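Local structure of ecto-NAD+ glycohydrolase (CD38 molecule) (Bos taurus, 3GC6) at residues A[186-191]-A[222-227]; A[216-221]-A[232-237]. The protein belongs to the ADP-ribosyl cyclase family, as the CD38 molecule of cattle, and carries a parallel beta-sheet flanked by helices. The protein carries 1 engineered substitution. One frame throughout, in Å; residues are numbered along the deposited sequence.

Interaction 1. Residues A[186-191]-A[222-227]; sequences VQAPNL and KSILDG. Engineered in segment 186-191: Gln187 (natural residue Glu).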
loop_
_atom_site.group_PDB
_atom_site.type_symbol
_atom_site.label_atom_id
_atom_site.label_comp_id
_atom_site.label_asym_id
_atom_site.label_seq_id
_atom_site.Cartn_x
_atom_site.Cartn_y
_atom_site.Cartn_z
ATOM N N VAL A 186 25.729 18.350 -0.993
ATOM C CA VAL A 186 24.356 18.419 -0.512
ATOM C C VAL A 186 24.088 17.525 0.702
ATOM O O VAL A 186 23.383 17.922 1.635
ATOM C CB VAL A 186 23.336 18.056 -1.641
ATOM C CG1 VAL A 186 21.931 18.199 -1.118
ATOM C CG2 VAL A 186 23.538 18.950 -2.854
ATOM N N GLN A 187 24.621 16.300 0.685
ATOM C CA GLN A 187 24.232 15.367 1.762
ATOM C C GLN A 187 25.034 15.586 3.032
ATOM O O GLN A 187 24.462 15.885 4.079
ATOM C CB GLN A 187 24.319 13.936 1.277
ATOM C CG GLN A 187 23.330 13.654 0.127
ATOM C CD GLN A 187 23.581 12.338 -0.588
ATOM O OE1 GLN A 187 24.419 11.543 -0.202
ATOM N NE2 GLN A 187 22.784 12.083 -1.640
ATOM N N ALA A 188 26.358 15.497 2.946
ATOM C CA ALA A 188 27.166 15.629 4.167
ATOM C C ALA A 188 26.932 16.967 4.894
ATOM O O ALA A 188 26.787 16.995 6.093
ATOM C CB ALA A 188 28.682 15.374 3.880
ATOM N N PRO A 189 26.862 18.089 4.154
ATOM C CA PRO A 189 26.702 19.382 4.845
ATOM C C PRO A 189 25.341 19.550 5.512
ATOM O O PRO A 189 25.188 20.463 6.335
ATOM C CB PRO A 189 26.847 20.411 3.701
ATOM C CG PRO A 189 27.741 19.692 2.716
ATOM C CD PRO A 189 27.287 18.268 2.742
ATOM N N ASN A 190 24.387 18.685 5.153
ATOM C CA ASN A 190 23.036 18.795 5.687
ATOM C C ASN A 190 22.682 17.673 6.667
ATOM O O ASN A 190 21.529 17.578 7.086
ATOM C CB ASN A 190 22.014 18.886 4.563
ATOM C CG ASN A 190 22.069 20.212 3.871
ATOM O OD1 ASN A 190 22.389 20.308 2.669
ATOM N ND2 ASN A 190 21.793 21.263 4.633
ATOM N N LEU A 191 23.675 16.871 7.029
ATOM C CA LEU A 191 23.436 15.790 8.008
ATOM C C LEU A 191 22.912 16.359 9.317
ATOM O O LEU A 191 23.403 17.372 9.810
ATOM C CB LEU A 191 24.731 15.021 8.305
ATOM C CG LEU A 191 25.074 13.962 7.283
ATOM C CD1 LEU A 191 26.521 13.473 7.553
ATOM C CD2 LEU A 191 24.053 12.781 7.322
ATOM N N LYS A 222 35.994 15.111 7.124
ATOM C CA LYS A 222 36.119 15.218 8.573
ATOM C C LYS A 222 35.786 16.639 9.009
ATOM O O LYS A 222 35.056 16.865 9.980
ATOM C CB LYS A 222 37.543 14.842 9.012
ATOM C CG LYS A 222 37.899 15.059 10.497
ATOM C CD LYS A 222 37.208 14.097 11.421
ATOM C CE LYS A 222 37.677 14.309 12.880
ATOM N NZ LYS A 222 36.744 13.592 13.817
ATOM N N SER A 223 36.335 17.618 8.290
ATOM C CA SER A 223 36.096 19.015 8.645
ATOM C C SER A 223 34.610 19.355 8.571
ATOM O O SER A 223 34.064 20.051 9.443
ATOM C CB SER A 223 36.931 19.948 7.756
ATOM O OG SER A 223 36.584 21.306 7.969
ATOM N N ILE A 224 33.922 18.848 7.540
ATOM C CA ILE A 224 32.487 19.091 7.408
ATOM C C ILE A 224 31.750 18.461 8.599
ATOM O O ILE A 224 30.894 19.094 9.216
ATOM C CB ILE A 224 31.938 18.536 6.083
ATOM C CG1 ILE A 224 32.501 19.349 4.896
ATOM C CG2 ILE A 224 30.408 18.537 6.088
ATOM C CD1 ILE A 224 32.188 18.732 3.542
ATOM N N LEU A 225 32.087 17.207 8.920
ATOM C CA LEU A 225 31.404 16.507 10.008
ATOM C C LEU A 225 31.674 17.163 11.365
ATOM O O LEU A 225 30.763 17.293 12.185
ATOM C CB LEU A 225 31.811 15.039 10.029
ATOM C CG LEU A 225 31.454 14.356 8.708
ATOM C CD1 LEU A 225 31.946 12.896 8.747
ATOM C CD2 LEU A 225 29.934 14.401 8.438
ATOM N N ASP A 226 32.910 17.613 11.586
ATOM C CA ASP A 226 33.203 18.326 12.823
ATOM C C ASP A 226 32.258 19.524 12.943
ATOM O O ASP A 226 31.756 19.828 14.036
ATOM C CB ASP A 226 34.649 18.814 12.813
ATOM C CG ASP A 226 35.660 17.717 13.176
ATOM O OD1 ASP A 226 35.300 16.623 13.688
ATOM O OD2 ASP A 226 36.864 17.960 12.948
ATOM N N GLY A 227 32.059 20.229 11.833
ATOM C CA GLY A 227 31.140 21.388 11.789
ATOM C C GLY A 227 29.712 21.025 12.176
ATOM O O GLY A 227 28.999 21.866 12.742
#

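Interaction 2. Residues A[216-221]-A[232-237]; sequences SSIRKL and FRCMDN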
loop_
_atom_site.group_PDB
_atom_site.type_symbol
_atom_site.label_atom_id
_atom_site.label_comp_id
_atom_site.label_asym_id
_atom_site.label_seq_id
_atom_site.Cartn_x
_atom_site.Cartn_y
_atom_site.Cartn_z
ATOM N N SER A 216 43.883 13.539 1.894
ATOM C CA SER A 216 43.395 14.910 1.965
ATOM C C SER A 216 41.883 15.011 1.813
ATOM O O SER A 216 41.268 15.848 2.467
ATOM C CB SER A 216 44.038 15.772 0.880
ATOM O OG SER A 216 45.401 15.978 1.179
ATOM N N SER A 217 41.296 14.182 0.949
ATOM C CA SER A 217 39.871 14.381 0.652
ATOM C C SER A 217 39.034 13.950 1.865
ATOM O O SER A 217 38.025 14.592 2.189
ATOM C CB SER A 217 39.435 13.694 -0.647
ATOM O OG SER A 217 39.249 12.313 -0.455
ATOM N N ILE A 218 39.446 12.880 2.549
ATOM C CA ILE A 218 38.729 12.479 3.762
ATOM C C ILE A 218 38.901 13.523 4.871
ATOM O O ILE A 218 37.978 13.743 5.671
ATOM C CB ILE A 218 39.105 11.056 4.217
ATOM C CG1 ILE A 218 38.533 10.055 3.202
ATOM C CG2 ILE A 218 38.545 10.804 5.634
ATOM C CD1 ILE A 218 36.964 9.971 3.230
ATOM N N ARG A 219 40.055 14.208 4.891
ATOM C CA ARG A 219 40.229 15.326 5.826
ATOM C C ARG A 219 39.156 16.390 5.598
ATOM O O ARG A 219 38.606 16.952 6.563
ATOM C CB ARG A 219 41.625 15.939 5.663
ATOM C CG ARG A 219 41.946 16.899 6.785
ATOM C CD ARG A 219 43.230 17.648 6.471
ATOM N NE ARG A 219 43.496 18.758 7.378
ATOM C CZ ARG A 219 44.204 19.827 7.029
ATOM N NH1 ARG A 219 44.682 19.917 5.787
ATOM N NH2 ARG A 219 44.422 20.807 7.903
ATOM N N LYS A 220 38.839 16.667 4.335
ATOM C CA LYS A 220 37.783 17.626 4.023
ATOM C C LYS A 220 36.435 17.175 4.566
ATOM O O LYS A 220 35.662 17.982 5.068
ATOM C CB LYS A 220 37.658 17.857 2.513
ATOM C CG LYS A 220 38.826 18.620 1.917
ATOM C CD LYS A 220 38.661 18.795 0.397
ATOM C CE LYS A 220 39.889 19.568 -0.143
ATOM N NZ LYS A 220 40.021 19.463 -1.631
ATOM N N LEU A 221 36.143 15.880 4.446
ATOM C CA LEU A 221 34.897 15.343 4.978
ATOM C C LEU A 221 34.879 15.460 6.492
ATOM O O LEU A 221 33.864 15.834 7.085
ATOM C CB LEU A 221 34.710 13.868 4.550
ATOM C CG LEU A 221 33.526 13.134 5.187
ATOM C CD1 LEU A 221 32.242 13.883 4.803
ATOM C CD2 LEU A 221 33.478 11.688 4.678
ATOM N N PHE A 232 32.898 10.762 13.732
ATOM C CA PHE A 232 33.314 10.151 12.469
ATOM C C PHE A 232 34.257 8.995 12.729
ATOM O O PHE A 232 35.260 9.155 13.449
ATOM C CB PHE A 232 34.005 11.227 11.614
ATOM C CG PHE A 232 34.479 10.758 10.276
ATOM C CD1 PHE A 232 33.664 9.995 9.458
ATOM C CD2 PHE A 232 35.731 11.121 9.811
ATOM C CE1 PHE A 232 34.101 9.593 8.182
ATOM C CE2 PHE A 232 36.189 10.703 8.552
ATOM C CZ PHE A 232 35.381 9.959 7.736
ATOM N N ARG A 233 33.957 7.840 12.144
ATOM C CA ARG A 233 34.860 6.697 12.183
ATOM C C ARG A 233 35.085 6.281 10.745
ATOM O O ARG A 233 34.115 6.089 10.005
ATOM C CB ARG A 233 34.235 5.536 12.962
ATOM C CG ARG A 233 34.064 5.794 14.454
ATOM C CD ARG A 233 33.503 4.562 15.161
ATOM N NE ARG A 233 32.093 4.331 14.846
ATOM C CZ ARG A 233 31.098 5.035 15.370
ATOM N NH1 ARG A 233 31.363 6.012 16.227
ATOM N NH2 ARG A 233 29.843 4.772 15.029
ATOM N N CYS A 234 36.351 6.141 10.350
ATOM C CA CYS A 234 36.686 5.809 8.991
ATOM C C CYS A 234 37.501 4.516 8.910
ATOM O O CYS A 234 38.475 4.339 9.664
ATOM C CB CYS A 234 37.450 6.987 8.363
ATOM S SG CYS A 234 37.778 6.857 6.622
ATOM N N MET A 235 37.100 3.638 7.994
ATOM C CA MET A 235 37.729 2.335 7.807
ATOM C C MET A 235 38.105 2.172 6.332
ATOM O O MET A 235 37.304 2.499 5.458
ATOM C CB MET A 235 36.740 1.234 8.225
ATOM C CG MET A 235 36.535 1.042 9.749
ATOM S SD MET A 235 35.615 2.263 10.734
ATOM C CE MET A 235 34.102 2.470 9.767
ATOM N N ASP A 236 39.319 1.690 6.034
ATOM C CA ASP A 236 39.778 1.605 4.660
ATOM C C ASP A 236 40.576 0.310 4.430
ATOM O O ASP A 236 40.523 -0.613 5.233
ATOM C CB ASP A 236 40.623 2.843 4.300
ATOM C CG ASP A 236 41.859 2.981 5.193
ATOM O OD1 ASP A 236 42.292 1.959 5.753
ATOM O OD2 ASP A 236 42.386 4.109 5.364
ATOM N N ASN A 237 41.262 0.269 3.303
ATOM C CA ASN A 237 42.060 -0.868 2.885
ATOM C C ASN A 237 41.254 -2.155 2.924
ATOM O O ASN A 237 41.678 -3.144 3.512
ATOM C CB ASN A 237 43.328 -0.982 3.740
ATOM C CG ASN A 237 44.418 -1.773 3.028
ATOM O OD1 ASN A 237 44.372 -1.942 1.800
ATOM N ND2 ASN A 237 45.381 -2.267 3.784
#

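Interaction 1. Residues A[186-191]-A[222-227]
Ile224 and Leu225, neighbours on helix 216-227, meet segment 186-191 with one methyl group each. Ile224 presents CG2, the branch anti to its backbone N (CG1 has chi1 -68°), and its side chain leaves the backbone in the direction of the other segment. That methyl settles against the Ala188-Pro189 peptide: Ile224 CG2 is 3.9 Å from Ala188 O and 4.0 Å from Pro189 CA, and 4.2 Å from Ala188 CB. The proline ring is a looser neighbour, its CG 4.5 Å from Ile224 CG2. The nearest neighbours of this methyl are main-chain atoms, with the alanine and proline side chains farther off.

Both segments belong to connections of the parallel sheet: 186-191 runs off the end region of helix 182-187, between strands 164-170 and 196-203, while 222-227 closes the helix that leads into strand 231-239. Here the chain of 186-191 turns, Asn190 N donating to the main-chain O of the engineered Gln187 at 3.0 Å, and this brings Leu191 round to face the helix. Leu191 and Leu225 approach at a slant, CD1 of the former 3.6 Å from CD2 of the latter. Phe86 of strand 85-88 packs on Leu191, Phe177 on Ile224, and Leu191 O accepts a hydrogen bond from Arg228 NH2.

Interaction 2. Residues A[216-221]-A[232-237]
Ile218 and Leu221, one helical turn apart, send their side chains off the backbone in the direction of strand 231-239 and meet Phe232 and Cys234 there. The contacts between the segments are apolar, and most converge on the phenyl ring. Ile218 CG2 lies at the ring's edge, close to its plane, 3.8 Å from Phe232 CE2 and 3.9 Å from Phe232 CZ. Leu221 reaches the same end of the ring obliquely, with CD2 4.0 Å from Phe232 CZ. Both aliphatic side chains cross the phenylalanine at about a right angle, and their methyls meet the ring's outer end from the helix side, in directions about at right angles to each other. Phe232 has CG anti to its backbone N (chi1 -179°), which carries the ring out from the strand to the helix.

The third apolar contact is to sulfur. Ile218 CG2 also lies 4.1 Å from Cys234 SG, and the same methyl therefore bridges two residues that alternate along one side of the strand.

A covalent tie adds to these: Cys234 SG is bonded to Cys213, so the loop leading into the helix is linked to the closing strand by a disulfide.

Polar anchoring comes from beyond the pair: Ser217 OG is hydrogen-bonded to Asp211 OD2 and Phe177 N, and Asp236 OD2 accepts from Cys213 N.

Helix and strand form the second half of a beta-alpha-beta crossover that starts from strand 196-203. The axes of 216-221 and 232-236 come within 11.0 Å, at 158° between N-to-C directions, as expected when a helix returns the chain to the next parallel strand. Leu197 and Ala199 of strand 196-203 touch Phe232, Leu201 touches Cys234, and Lys222 and Leu225 extend the helix's cover over Phe232.

Overall arrangement
Helix 216-227 serves both contacts: its C-terminal half meets segment 186-191 in interaction 1, and its N-terminal half meets strand 231-239 in interaction 2. Their centres are 12 Å apart, and they touch directly. Leu225 CD1 lies 3.4 Å from Phe232 CD1, joining the leucine of interaction 1 to the ring of interaction 2, while Ala188 CB packs 4.0 Å from Leu221 CD1. Lys222 adds its aliphatic chain, CD being 3.7 Å from Phe232 CD2. The helix thereby connects the segment after helix 182-187 to strand 231-239, outermost in the sheet within this chain. A NAG about 13 Å from the Ile218 side chain belongs to a glycan attached to the protein itself and marks no binding pocket.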